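Local coordinates for aminotransferase (Streptomyces pactum, PDB 4ZM4), which belongs to the class-III aminotransferases, a family of enzymes that depend on pyridoxal-5'-phosphate, at residues T348-R358 and A436-L446. The protein carries 1 engineered substitution. Sequence-based numbering, arbitrary orientation.
Sequences TVREVFATEKR and AGALQRSLVGL
Val352 and Leu443 meet where two near-parallel helices, 334-355 and 429-444, pack with one knob-into-hole contact in the C-terminal part of this class-III aminotransferase. The helix segments cross at -25°, their axes 9.7 Å apart. The Val352 side chain is the knob, seated among Ala436, Leu439, Gln440 and Leu443. Its two methyls divide the hole: CG1, anti to the backbone N (chi1 169°), lies 3.6 Å from Gln440 N, while CG2 turns back to Ala436 CB.

Leu443 answers with both branches. Its CD1 stands over the Phe353 ring in a CH-pi contact, 4.0 Å from the centroid and 7° off the normal, and also meets Glu356 CG (3.9 Å); its CD2 reaches Phe353 CE2 (3.8 Å) and Arg358 CG. Leu402 of helix 396-408 also touches Leu443, and Leu373 of strand 368-373 touches Phe353.

Past the Schellman motif at Lys357, which has positive phi, the Arg358 side chain extends alongside Leu443 to Leu446. Leu446 CD2 sits 3.8 Å above the centre of its guanidinium, and a water at the edge of that group accepts from Arg358 NE (2.7 Å) and donates to Leu443 O, at a doubtfully short distance. The pairing thus rests largely on close-packed aliphatic and aromatic groups, whereas at the C-terminal ends a water appears to join a charged side chain to a main-chain carbonyl.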
loop_
_atom_site.group_PDB
_atom_site.type_symbol
_atom_site.label_atom_id
_atom_site.label_comp_id
_atom_site.label_asym_id
_atom_site.label_seq_id
_atom_site.Cartn_x
_atom_site.Cartn_y
_atom_site.Cartn_z
ATOM N N THR B 348 16.004 -30.976 13.282
ATOM C CA THR B 348 16.258 -30.575 14.671
ATOM C C THR B 348 14.990 -30.473 15.491
ATOM O O THR B 348 14.903 -31.020 16.584
ATOM C CB THR B 348 16.952 -29.209 14.702
ATOM O OG1 THR B 348 18.181 -29.300 13.976
ATOM C CG2 THR B 348 17.247 -28.800 16.123
ATOM N N VAL B 349 13.982 -29.808 14.936
ATOM C CA VAL B 349 12.710 -29.627 15.628
ATOM C C VAL B 349 11.963 -30.944 15.782
ATOM O O VAL B 349 11.427 -31.207 16.851
ATOM C CB VAL B 349 11.852 -28.565 14.930
ATOM C CG1 VAL B 349 10.453 -28.504 15.493
ATOM C CG2 VAL B 349 12.530 -27.206 15.050
ATOM N N ARG B 350 11.983 -31.802 14.762
ATOM C CA ARG B 350 11.446 -33.185 14.904
ATOM C C ARG B 350 12.086 -33.987 16.062
ATOM O O ARG B 350 11.380 -34.620 16.843
ATOM C CB ARG B 350 11.601 -33.991 13.602
ATOM C CG ARG B 350 10.462 -33.794 12.620
ATOM C CD ARG B 350 10.470 -34.789 11.449
ATOM N NE ARG B 350 9.842 -34.187 10.271
ATOM C CZ ARG B 350 8.528 -33.989 10.112
ATOM N NH1 ARG B 350 7.654 -34.395 11.031
ATOM N NH2 ARG B 350 8.075 -33.384 9.018
ATOM N N GLU B 351 13.413 -33.944 16.173
ATOM C CA GLU B 351 14.103 -34.656 17.240
ATOM C C GLU B 351 13.647 -34.096 18.592
ATOM O O GLU B 351 13.319 -34.849 19.504
ATOM C CB GLU B 351 15.625 -34.542 17.065
ATOM C CG GLU B 351 16.473 -35.335 18.047
ATOM C CD GLU B 351 17.966 -34.962 17.998
ATOM O OE1 GLU B 351 18.472 -34.617 16.896
ATOM O OE2 GLU B 351 18.639 -35.001 19.069
ATOM N N VAL B 352 13.633 -32.777 18.731
ATOM C CA VAL B 352 13.316 -32.169 20.028
ATOM C C VAL B 352 11.915 -32.570 20.493
ATOM O O VAL B 352 11.718 -32.859 21.657
ATOM C CB VAL B 352 13.493 -30.637 19.992
ATOM C CG1 VAL B 352 12.906 -29.980 21.247
ATOM C CG2 VAL B 352 14.969 -30.289 19.860
ATOM N N PHE B 353 10.951 -32.580 19.583
ATOM C CA PHE B 353 9.582 -33.000 19.928
ATOM C C PHE B 353 9.493 -34.519 20.180
ATOM O O PHE B 353 8.731 -34.960 21.042
ATOM C CB PHE B 353 8.575 -32.556 18.845
ATOM C CG PHE B 353 8.175 -31.108 18.944
ATOM C CD1 PHE B 353 8.995 -30.101 18.459
ATOM C CD2 PHE B 353 6.971 -30.747 19.505
ATOM C CE1 PHE B 353 8.627 -28.766 18.543
ATOM C CE2 PHE B 353 6.604 -29.420 19.586
ATOM C CZ PHE B 353 7.436 -28.427 19.109
ATOM N N ALA B 354 10.228 -35.305 19.396
ATOM C CA ALA B 354 10.241 -36.762 19.551
ATOM C C ALA B 354 10.803 -37.135 20.912
ATOM O O ALA B 354 10.205 -37.921 21.639
ATOM C CB ALA B 354 11.038 -37.440 18.425
ATOM N N THR B 355 11.958 -36.579 21.243
ATOM C CA THR B 355 12.606 -36.831 22.531
ATOM C C THR B 355 11.691 -36.503 23.712
ATOM O O THR B 355 11.704 -37.188 24.731
ATOM C CB THR B 355 13.919 -36.027 22.631
ATOM O OG1 THR B 355 14.790 -36.407 21.556
ATOM C CG2 THR B 355 14.627 -36.283 23.946
ATOM N N GLU B 356 10.911 -35.443 23.574
ATOM C CA GLU B 356 9.926 -35.053 24.590
ATOM C C GLU B 356 8.616 -35.818 24.477
ATOM O O GLU B 356 7.738 -35.649 25.312
ATOM C CB GLU B 356 9.654 -33.543 24.499
ATOM C CG GLU B 356 10.910 -32.723 24.799
ATOM C CD GLU B 356 11.531 -33.059 26.137
ATOM O OE1 GLU B 356 10.770 -33.154 27.133
ATOM O OE2 GLU B 356 12.768 -33.232 26.180
ATOM N N LYS B 357 8.467 -36.624 23.436
ATOM C CA LYS B 357 7.237 -37.378 23.199
ATOM C C LYS B 357 6.001 -36.465 23.057
ATOM O O LYS B 357 4.910 -36.797 23.529
ATOM C CB LYS B 357 7.042 -38.444 24.284
ATOM C CG LYS B 357 8.273 -39.312 24.487
ATOM C CD LYS B 357 8.007 -40.509 25.388
ATOM C CE LYS B 357 9.295 -41.281 25.685
ATOM N NZ LYS B 357 9.030 -42.627 26.269
ATOM N N ARG B 358 6.181 -35.338 22.369
ATOM C CA ARG B 358 5.092 -34.449 21.999
ATOM C C ARG B 358 4.798 -34.651 20.525
ATOM O O ARG B 358 5.669 -34.389 19.699
ATOM C CB ARG B 358 5.500 -32.988 22.208
ATOM C CG ARG B 358 5.758 -32.619 23.647
ATOM C CD ARG B 358 4.449 -32.467 24.391
ATOM N NE ARG B 358 4.644 -31.964 25.745
ATOM C CZ ARG B 358 3.645 -31.713 26.579
ATOM N NH1 ARG B 358 2.384 -31.904 26.206
ATOM N NH2 ARG B 358 3.908 -31.282 27.791
ATOM N N ALA B 436 16.851 -25.137 19.097
ATOM C CA ALA B 436 16.581 -26.470 19.640
ATOM C C ALA B 436 16.553 -26.476 21.176
ATOM O O ALA B 436 15.592 -26.923 21.780
ATOM C CB ALA B 436 17.636 -27.448 19.136
ATOM N N GLY B 437 17.628 -25.971 21.774
ATOM C CA GLY B 437 17.728 -25.839 23.199
ATOM C C GLY B 437 16.563 -25.072 23.770
ATOM O O GLY B 437 15.936 -25.514 24.746
ATOM N N ALA B 438 16.236 -23.928 23.149
ATOM C CA ALA B 438 15.140 -23.084 23.628
ATOM C C ALA B 438 13.795 -23.819 23.547
ATOM O O ALA B 438 12.974 -23.675 24.434
ATOM C CB ALA B 438 15.113 -21.767 22.875
ATOM N N LEU B 439 13.569 -24.594 22.487
ATOM C CA LEU B 439 12.307 -25.319 22.318
ATOM C C LEU B 439 12.200 -26.481 23.284
ATOM O O LEU B 439 11.110 -26.773 23.789
ATOM C CB LEU B 439 12.111 -25.795 20.861
ATOM C CG LEU B 439 11.798 -24.664 19.862
ATOM C CD1 LEU B 439 11.916 -25.149 18.416
ATOM C CD2 LEU B 439 10.409 -24.085 20.100
ATOM N N GLN B 440 13.317 -27.170 23.493
ATOM C CA GLN B 440 13.432 -28.252 24.495
ATOM C C GLN B 440 13.034 -27.731 25.900
ATOM O O GLN B 440 12.149 -28.276 26.554
ATOM C CB GLN B 440 14.866 -28.803 24.484
ATOM C CG GLN B 440 15.506 -29.132 25.822
ATOM C CD GLN B 440 15.100 -30.485 26.330
ATOM O OE1 GLN B 440 14.938 -31.419 25.551
ATOM N NE2 GLN B 440 14.947 -30.611 27.646
ATOM N N ARG B 441 13.668 -26.639 26.316
ATOM C CA ARG B 441 13.385 -26.032 27.612
ATOM C C ARG B 441 11.916 -25.598 27.730
ATOM O O ARG B 441 11.283 -25.820 28.759
ATOM C CB ARG B 441 14.346 -24.858 27.867
ATOM C CG ARG B 441 15.517 -25.224 28.780
ATOM C CD ARG B 441 16.862 -24.594 28.430
ATOM N NE ARG B 441 16.734 -23.272 27.827
ATOM C CZ ARG B 441 17.485 -22.818 26.818
ATOM N NH1 ARG B 441 18.446 -23.569 26.277
ATOM N NH2 ARG B 441 17.268 -21.594 26.334
ATOM N N SER B 442 11.356 -25.052 26.655
ATOM C CA SER B 442 9.972 -24.608 26.667
ATOM C C SER B 442 8.995 -25.784 26.766
ATOM O O SER B 442 7.956 -25.685 27.429
ATOM C CB SER B 442 9.672 -23.761 25.422
ATOM O OG SER B 442 10.618 -22.707 25.304
ATOM N N LEU B 443 9.298 -26.891 26.102
ATOM C CA LEU B 443 8.389 -28.047 26.144
ATOM C C LEU B 443 8.356 -28.642 27.542
ATOM O O LEU B 443 7.321 -29.098 27.993
ATOM C CB LEU B 443 8.770 -29.125 25.112
ATOM C CG LEU B 443 8.511 -28.835 23.641
ATOM C CD1 LEU B 443 9.241 -29.852 22.777
ATOM C CD2 LEU B 443 7.025 -28.809 23.303
ATOM N N VAL B 444 9.496 -28.640 28.221
ATOM C CA VAL B 444 9.578 -29.209 29.567
ATOM C C VAL B 444 8.689 -28.406 30.529
ATOM O O VAL B 444 8.123 -28.977 31.464
ATOM C CB VAL B 444 11.053 -29.346 30.040
ATOM C CG1 VAL B 444 11.134 -29.863 31.469
ATOM C CG2 VAL B 444 11.826 -30.291 29.122
ATOM N N GLY B 445 8.517 -27.106 30.263
ATOM C CA GLY B 445 7.613 -26.253 31.051
ATOM C C GLY B 445 6.127 -26.352 30.688
ATOM O O GLY B 445 5.281 -25.688 31.288
ATOM N N LEU B 446 5.808 -27.160 29.686
ATOM C CA LEU B 446 4.447 -27.236 29.150
ATOM C C LEU B 446 3.570 -28.117 30.031
ATOM O O LEU B 446 2.360 -28.007 29.982
ATOM C CB LEU B 446 4.482 -27.766 27.710
ATOM C CG LEU B 446 3.345 -27.435 26.739
ATOM C CD1 LEU B 446 3.195 -25.942 26.514
ATOM C CD2 LEU B 446 3.569 -28.121 25.407
HETATM O O HOH W 1 6.785 -31.429 27.300
#